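Local coordinates for protein 2-methyl-aconitate isomerase (Shewanella oneidensis, PDB 5K87) that isomerises 2-methyl-trans-aconitate to its cis form by base-catalysed proton abstraction during propionate breakdown through the 2-methylcitrate cycle, at residues M19-R30 with N111-F119; A69-L79 with D90-I98. The protein carries 1 engineered substitution. One frame throughout, in Å; residues are numbered along the deposited sequence. Where two conformers were deposited one is given.

Contact 1 (M19-R30 with N111-F119). With MLI (malonate ion), chain D.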
# COMPACT_ATOMS: atom_id res chain seq x y z
N MET A 19 -0.12 12.63 3.63
CA MET A 19 0.95 12.82 4.61
C MET A 19 1.28 11.53 5.33
O MET A 19 0.40 10.68 5.53
CB MET A 19 0.56 13.84 5.69
CG MET A 19 0.16 15.19 5.14
SD MET A 19 -0.12 16.41 6.43
CE MET A 19 1.52 16.58 7.14
N ARG A 20 2.54 11.39 5.72
CA ARG A 20 2.90 10.46 6.78
C ARG A 20 2.83 11.17 8.13
O ARG A 20 3.35 12.28 8.28
CB ARG A 20 4.30 9.89 6.59
CG ARG A 20 4.71 8.98 7.73
CD ARG A 20 6.18 8.52 7.70
NE ARG A 20 7.13 9.63 7.84
CZ ARG A 20 7.37 10.27 8.98
NH1 ARG A 20 6.74 9.94 10.10
NH2 ARG A 20 8.26 11.27 8.99
N GLY A 21 2.16 10.55 9.10
CA GLY A 21 2.24 10.97 10.49
C GLY A 21 2.63 9.75 11.31
O GLY A 21 1.95 8.74 11.24
N GLY A 22 3.73 9.84 12.05
CA GLY A 22 4.22 8.67 12.76
C GLY A 22 4.41 7.51 11.79
O GLY A 22 4.99 7.68 10.71
N THR A 23 3.88 6.34 12.15
CA THR A 23 4.00 5.15 11.32
C THR A 23 2.76 4.89 10.46
O THR A 23 2.48 3.75 10.11
CB THR A 23 4.28 3.91 12.20
OG1 THR A 23 3.30 3.83 13.25
CG2 THR A 23 5.64 4.03 12.84
N SER A 24 2.04 5.96 10.10
CA SER A 24 0.83 5.85 9.28
C SER A 24 0.82 6.85 8.13
O SER A 24 1.53 7.85 8.18
CB SER A 24 -0.40 6.08 10.14
OG SER A 24 -0.38 5.20 11.25
N LYS A 25 -0.01 6.58 7.13
CA LYS A 25 -0.24 7.52 6.03
C LYS A 25 -1.72 7.78 5.91
O LYS A 25 -2.53 6.86 6.01
CB LYS A 25 0.26 6.96 4.69
CG LYS A 25 1.76 6.72 4.63
CD LYS A 25 2.24 6.45 3.21
CE LYS A 25 1.87 5.06 2.70
NZ LYS A 25 2.48 4.84 1.36
N GLY A 26 -2.08 9.03 5.65
CA GLY A 26 -3.47 9.37 5.47
C GLY A 26 -3.67 10.52 4.50
O GLY A 26 -2.74 11.26 4.18
N VAL A 27 -4.91 10.66 4.04
CA VAL A 27 -5.31 11.76 3.18
C VAL A 27 -6.03 12.80 4.04
O VAL A 27 -7.01 12.49 4.74
CB VAL A 27 -6.23 11.28 2.04
CG1 VAL A 27 -6.54 12.45 1.12
CG2 VAL A 27 -5.60 10.13 1.27
N PHE A 28 -5.52 14.03 3.98
CA PHE A 28 -5.96 15.14 4.81
C PHE A 28 -6.72 16.17 4.00
O PHE A 28 -6.29 16.54 2.90
CB PHE A 28 -4.74 15.85 5.40
CG PHE A 28 -4.06 15.08 6.49
CD1 PHE A 28 -3.40 13.90 6.21
CD2 PHE A 28 -4.07 15.53 7.80
CE1 PHE A 28 -2.78 13.17 7.21
CE2 PHE A 28 -3.44 14.80 8.82
CZ PHE A 28 -2.81 13.63 8.51
N PHE A 29 -7.84 16.65 4.54
CA PHE A 29 -8.67 17.66 3.91
C PHE A 29 -8.97 18.78 4.89
O PHE A 29 -9.25 18.54 6.07
CB PHE A 29 -10.03 17.08 3.53
CG PHE A 29 -9.97 15.88 2.62
CD1 PHE A 29 -10.02 16.03 1.25
CD2 PHE A 29 -9.91 14.61 3.15
CE1 PHE A 29 -9.99 14.92 0.42
CE2 PHE A 29 -9.87 13.50 2.32
CZ PHE A 29 -9.92 13.66 0.96
N ARG A 30 -8.97 20.01 4.38
CA ARG A 30 -9.62 21.11 5.08
C ARG A 30 -11.10 20.98 4.82
O ARG A 30 -11.51 20.73 3.68
CB ARG A 30 -9.22 22.45 4.48
CG ARG A 30 -7.87 23.01 4.82
CD ARG A 30 -7.84 24.53 4.54
NE ARG A 30 -8.30 24.83 3.19
CZ ARG A 30 -8.32 26.05 2.65
NH1 ARG A 30 -7.90 27.10 3.35
NH2 ARG A 30 -8.76 26.20 1.41
N ASN A 111 -1.01 8.34 15.61
CA ASN A 111 0.13 8.56 14.72
C ASN A 111 -0.05 9.79 13.85
O ASN A 111 0.92 10.50 13.57
CB ASN A 111 0.42 7.33 13.88
CG ASN A 111 1.31 6.35 14.59
OD1 ASN A 111 2.46 6.67 14.92
ND2 ASN A 111 0.80 5.16 14.87
N LEU A 112 -1.27 10.04 13.39
CA LEU A 112 -1.49 11.17 12.51
C LEU A 112 -1.56 12.51 13.24
O LEU A 112 -1.59 13.56 12.60
CB LEU A 112 -2.73 10.96 11.65
CG LEU A 112 -2.61 9.87 10.57
CD1 LEU A 112 -3.85 9.88 9.69
CD2 LEU A 112 -1.34 10.03 9.72
N THR A 113 -1.54 12.50 14.58
CA THR A 113 -1.65 13.74 15.33
C THR A 113 -0.55 14.76 15.00
O THR A 113 -0.82 15.95 14.87
CB THR A 113 -1.73 13.45 16.85
OG1 THR A 113 -3.00 12.85 17.15
CG2 THR A 113 -1.57 14.72 17.65
N ALA A 114 0.69 14.31 14.84
CA ALA A 114 1.76 15.23 14.44
C ALA A 114 1.48 15.86 13.07
O ALA A 114 1.75 17.04 12.84
CB ALA A 114 3.10 14.50 14.41
N ALA A 115 0.95 15.06 12.15
CA ALA A 115 0.59 15.56 10.83
C ALA A 115 -0.59 16.53 10.90
O ALA A 115 -0.65 17.48 10.13
CB ALA A 115 0.31 14.41 9.88
N VAL A 116 -1.52 16.30 11.83
CA VAL A 116 -2.62 17.24 12.05
C VAL A 116 -2.08 18.62 12.42
O VAL A 116 -2.52 19.63 11.88
CB VAL A 116 -3.57 16.72 13.14
CG1 VAL A 116 -4.50 17.81 13.63
CG2 VAL A 116 -4.36 15.52 12.62
N GLY A 117 -1.12 18.65 13.34
CA GLY A 117 -0.54 19.91 13.76
C GLY A 117 0.11 20.64 12.60
O GLY A 117 -0.11 21.83 12.40
N ALA A 118 0.93 19.91 11.84
CA ALA A 118 1.60 20.48 10.68
C ALA A 118 0.61 20.97 9.63
O ALA A 118 0.77 22.06 9.08
CB ALA A 118 2.55 19.47 10.08
N PHE A 119 -0.40 20.15 9.33
CA PHE A 119 -1.38 20.50 8.31
C PHE A 119 -2.11 21.78 8.70
O PHE A 119 -2.32 22.67 7.87
CB PHE A 119 -2.38 19.36 8.08
CG PHE A 119 -3.41 19.66 7.01
CD1 PHE A 119 -4.52 20.45 7.29
CD2 PHE A 119 -3.26 19.15 5.74
CE1 PHE A 119 -5.47 20.72 6.30
CE2 PHE A 119 -4.21 19.41 4.75
CZ PHE A 119 -5.31 20.18 5.04
C1 MLI D . -3.57 4.24 14.35
C2 MLI D . -3.11 5.21 15.42
C3 MLI D . -2.45 3.95 13.38
O6 MLI D . -3.87 5.49 16.38
O7 MLI D . -1.97 5.75 15.33
O8 MLI D . -2.52 4.37 12.19
O9 MLI D . -1.44 3.32 13.78
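Phe28 and Phe119 lie nearly parallel, their planes 27° apart, but slid so far past each other that the rings barely overlap and their centroids are 5.8 Å apart. The sulfur of Met19 sits over the centre of one face of the Phe28 ring and lies near the plane of the Phe119 ring, beside its CB. Arg30 adds its CG methylene at the edge of Phe119, while its guanidinium runs on to a salt bridge with Asp33. Phe28 CB rests 3.6 Å from Phe119 CD2, and Phe28 CZ, at the far end of its ring, meets Ala115 CB at 3.5 Å. Phe119 is turned back against the strand because its CG is anti to the backbone N (chi1 -179°). Here, then, a beta hairpin packs on the first turns of a helix through an aromatic and methyl layer. Toward the start of the helix the spacing tightens: the hairpin closes in a type II' turn from Gly21 to Ser24, and Gly21 CA comes within 4.2 Å of Leu112 CA.

At this end polar chemistry takes over. Thr23 N donates to Asn111 OD1 over 3.1 Å, arriving from above the carbonyl plane. Both ends of the amide are held: OD1 by Thr23 N and Arg384, ND2 by Met322 O besides the malonate, to which it gives one bond at O9 over 3.1 Å and a weak one at O7. Asn111 N adds a straighter bond to O7 at 2.8 Å, and Ser24 OG makes a very short one to O8. Since Ser24 and Asn111 both bind substrate, the malonate probably mimics carboxylates of the substrate, and the turn, together with Arg384 and Met322, probably fixes the amide so that its N-H faces the anion.

Contact 2 (A69-L79 with D90-I98). Engineered in segment 69-79: Glu75 (natural residue Lys).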
# COMPACT_ATOMS: atom_id res chain seq x y z
N ALA A 69 -4.01 -0.56 1.52
CA ALA A 69 -4.52 -1.90 1.82
C ALA A 69 -4.10 -2.43 3.19
O ALA A 69 -4.02 -3.64 3.40
CB ALA A 69 -4.15 -2.89 0.71
N THR A 70 -3.83 -1.52 4.13
CA THR A 70 -3.61 -1.87 5.52
C THR A 70 -4.34 -0.84 6.36
O THR A 70 -4.64 0.26 5.89
CB THR A 70 -2.12 -1.87 5.91
OG1 THR A 70 -1.64 -0.52 5.91
CG2 THR A 70 -1.29 -2.71 4.96
N SER A 71 -4.62 -1.18 7.62
CA SER A 71 -5.34 -0.25 8.47
C SER A 71 -4.56 1.06 8.65
O SER A 71 -5.16 2.14 8.73
CB SER A 71 -5.67 -0.89 9.83
OG SER A 71 -4.52 -1.11 10.60
N SER A 72 -3.23 0.96 8.68
CA SER A 72 -2.43 2.16 8.91
C SER A 72 -2.23 2.99 7.65
O SER A 72 -1.60 4.06 7.71
CB SER A 72 -1.08 1.79 9.55
OG SER A 72 -0.43 0.79 8.80
N THR A 73 -2.78 2.54 6.53
CA THR A 73 -2.74 3.29 5.27
C THR A 73 -4.11 3.39 4.63
O THR A 73 -4.20 3.61 3.42
CB THR A 73 -1.76 2.67 4.25
OG1 THR A 73 -2.19 1.34 3.91
CG2 THR A 73 -0.35 2.62 4.79
N SER A 74 -5.18 3.25 5.41
CA SER A 74 -6.54 3.41 4.89
C SER A 74 -7.24 4.40 5.80
O SER A 74 -8.15 4.06 6.56
CB SER A 74 -7.25 2.05 4.84
OG SER A 74 -8.48 2.12 4.12
N GLU A 75 -6.76 5.64 5.74
CA GLU A 75 -6.98 6.65 6.77
C GLU A 75 -7.28 8.00 6.14
O GLU A 75 -6.62 8.41 5.18
CB GLU A 75 -5.76 6.78 7.69
CG GLU A 75 -5.48 5.51 8.48
CD GLU A 75 -4.51 5.69 9.64
OE1 GLU A 75 -3.85 6.73 9.76
OE2 GLU A 75 -4.42 4.76 10.46
N THR A 76 -8.27 8.69 6.71
CA THR A 76 -8.63 10.03 6.28
C THR A 76 -8.78 10.96 7.46
O THR A 76 -9.10 10.53 8.58
CB THR A 76 -9.94 10.02 5.47
OG1 THR A 76 -11.01 9.51 6.28
CG2 THR A 76 -9.78 9.16 4.21
N VAL A 77 -8.54 12.24 7.21
CA VAL A 77 -8.57 13.26 8.25
C VAL A 77 -9.25 14.50 7.70
O VAL A 77 -8.95 14.94 6.58
CB VAL A 77 -7.14 13.62 8.69
CG1 VAL A 77 -7.14 14.81 9.64
CG2 VAL A 77 -6.44 12.42 9.33
N ILE A 78 -10.18 15.06 8.47
CA ILE A 78 -10.80 16.33 8.13
C ILE A 78 -10.53 17.33 9.25
O ILE A 78 -10.84 17.07 10.41
CB ILE A 78 -12.32 16.18 7.92
CG1 ILE A 78 -12.60 15.25 6.74
CG2 ILE A 78 -12.99 17.55 7.69
CD1 ILE A 78 -14.05 14.83 6.63
N LEU A 79 -9.94 18.46 8.88
CA LEU A 79 -9.59 19.50 9.84
C LEU A 79 -10.35 20.78 9.55
O LEU A 79 -10.63 21.09 8.39
CB LEU A 79 -8.09 19.78 9.78
CG LEU A 79 -7.21 18.54 10.02
CD1 LEU A 79 -5.73 18.86 10.01
CD2 LEU A 79 -7.58 17.86 11.32
N ASP A 90 -10.07 21.72 14.94
CA ASP A 90 -10.87 20.51 15.17
C ASP A 90 -10.41 19.40 14.23
O ASP A 90 -10.22 19.62 13.03
CB ASP A 90 -12.35 20.76 14.92
CG ASP A 90 -13.02 21.57 16.00
OD1 ASP A 90 -12.38 21.90 17.01
OD2 ASP A 90 -14.22 21.86 15.82
N TYR A 91 -10.30 18.19 14.78
CA TYR A 91 -9.72 17.05 14.09
C TYR A 91 -10.71 15.88 14.10
O TYR A 91 -11.07 15.38 15.16
CB TYR A 91 -8.41 16.69 14.80
CG TYR A 91 -7.76 15.35 14.55
CD1 TYR A 91 -7.93 14.64 13.36
CD2 TYR A 91 -6.94 14.79 15.52
CE1 TYR A 91 -7.30 13.42 13.15
CE2 TYR A 91 -6.30 13.57 15.31
CZ TYR A 91 -6.50 12.89 14.13
OH TYR A 91 -5.88 11.68 13.92
N LEU A 92 -11.13 15.46 12.90
CA LEU A 92 -11.89 14.23 12.73
C LEU A 92 -11.06 13.20 11.99
O LEU A 92 -10.47 13.49 10.94
CB LEU A 92 -13.19 14.47 11.95
CG LEU A 92 -14.34 15.11 12.72
CD1 LEU A 92 -15.46 15.47 11.75
CD2 LEU A 92 -14.85 14.17 13.81
N PHE A 93 -11.00 12.00 12.55
CA PHE A 93 -10.32 10.88 11.94
C PHE A 93 -11.33 9.86 11.44
O PHE A 93 -12.21 9.43 12.21
CB PHE A 93 -9.39 10.21 12.95
CG PHE A 93 -8.81 8.93 12.45
CD1 PHE A 93 -7.98 8.92 11.34
CD2 PHE A 93 -9.09 7.73 13.08
CE1 PHE A 93 -7.44 7.73 10.86
CE2 PHE A 93 -8.54 6.54 12.60
CZ PHE A 93 -7.72 6.55 11.48
N GLY A 94 -11.21 9.46 10.18
CA GLY A 94 -12.05 8.43 9.61
C GLY A 94 -11.25 7.20 9.23
O GLY A 94 -10.37 7.27 8.35
N GLN A 95 -11.52 6.09 9.90
CA GLN A 95 -10.88 4.82 9.59
C GLN A 95 -11.68 4.18 8.47
O GLN A 95 -12.84 3.81 8.67
CB GLN A 95 -10.90 3.92 10.82
CG GLN A 95 -10.20 2.57 10.60
CD GLN A 95 -8.70 2.72 10.52
OE1 GLN A 95 -8.10 3.39 11.35
NE2 GLN A 95 -8.08 2.12 9.50
N VAL A 96 -11.08 4.06 7.29
CA VAL A 96 -11.82 3.60 6.12
C VAL A 96 -11.69 2.09 5.99
O VAL A 96 -10.59 1.57 5.85
CB VAL A 96 -11.32 4.31 4.84
CG1 VAL A 96 -12.12 3.83 3.64
CG2 VAL A 96 -11.43 5.82 5.00
N SER A 97 -12.81 1.39 6.05
CA SER A 97 -12.80 -0.06 5.91
C SER A 97 -12.24 -0.44 4.54
O SER A 97 -12.53 0.23 3.55
CB SER A 97 -14.21 -0.61 6.04
OG SER A 97 -14.24 -2.00 5.78
N ILE A 98 -11.45 -1.50 4.49
CA ILE A 98 -10.95 -1.98 3.21
C ILE A 98 -12.04 -2.75 2.47
O ILE A 98 -12.19 -2.60 1.25
CB ILE A 98 -9.70 -2.85 3.41
CG1 ILE A 98 -8.56 -2.00 3.98
CG2 ILE A 98 -9.28 -3.50 2.10
CD1 ILE A 98 -7.39 -2.80 4.52
O HOH W 1 -5.69 2.99 12.14
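Gly94 O is gripped twice by Thr76, whose backbone N donates over 3.0 Å in the carbonyl plane while its OG1 donates over 3.1 Å from a tilted position. The double hold works because OG1 stands between the backbone N and the carbonyl carbon (chi1 60°), which leaves the CG2 methyl to meet Val96 CG2. Two residues back along the chain, Ser74 OG reaches Val96 O at 2.8 Å and is itself bound by Gln62. In this member of the diaminopimelate epimerase clan, Thr76–Gly94 and Ile78–Leu92 are the hydrogen-bonded pairs of an antiparallel beta hairpin, and Ser74 with Val96 carries the bonding one step past them. On the face carrying Val77, Phe93 and Tyr91, Val77 CG1 touches Tyr91 CE1 at 3.8 Å, and the Tyr91 hydroxyl goes on to Cys109 O. The engineered Glu75 lays CB at the edge of the Phe93 ring, 3.7 Å from CE1, with its carboxylate plane 78° from the ring. One water bridges Glu75 OE2 and Gln95 OE1, donating to both. Bent at chi2 (72°), Gln95 swings its amide back so that NE2 donates almost straight to Ser71 O at 3.0 Å, tying the substrate-binding loop 71–74 to the neighbouring strand.

How the contacts relate
From the N terminus the chain first forms the hairpin of 19–30, then passes through 69–79 and 90–98 before reaching 111–119. Contact 2 closes a loop of ten residues, and this lies wholly inside the 80-residue loop closed by contact 1, a case of nesting without crossing. The two meet in the sheet, where strand 24–30 runs parallel to strand 75–81: Phe29 N and Val77 O, 2.9 Å apart, probably form a hydrogen bond. Helix 113–122 packs on strand 24–30 and, through Phe119 on Leu79, on strand 75–81, while Leu112 meets the engineered Glu75. Substrate-binding residues, Ser24 and Asn111 in contact 1 and Ser71 to Ser74 in contact 2, come together at one end of these elements.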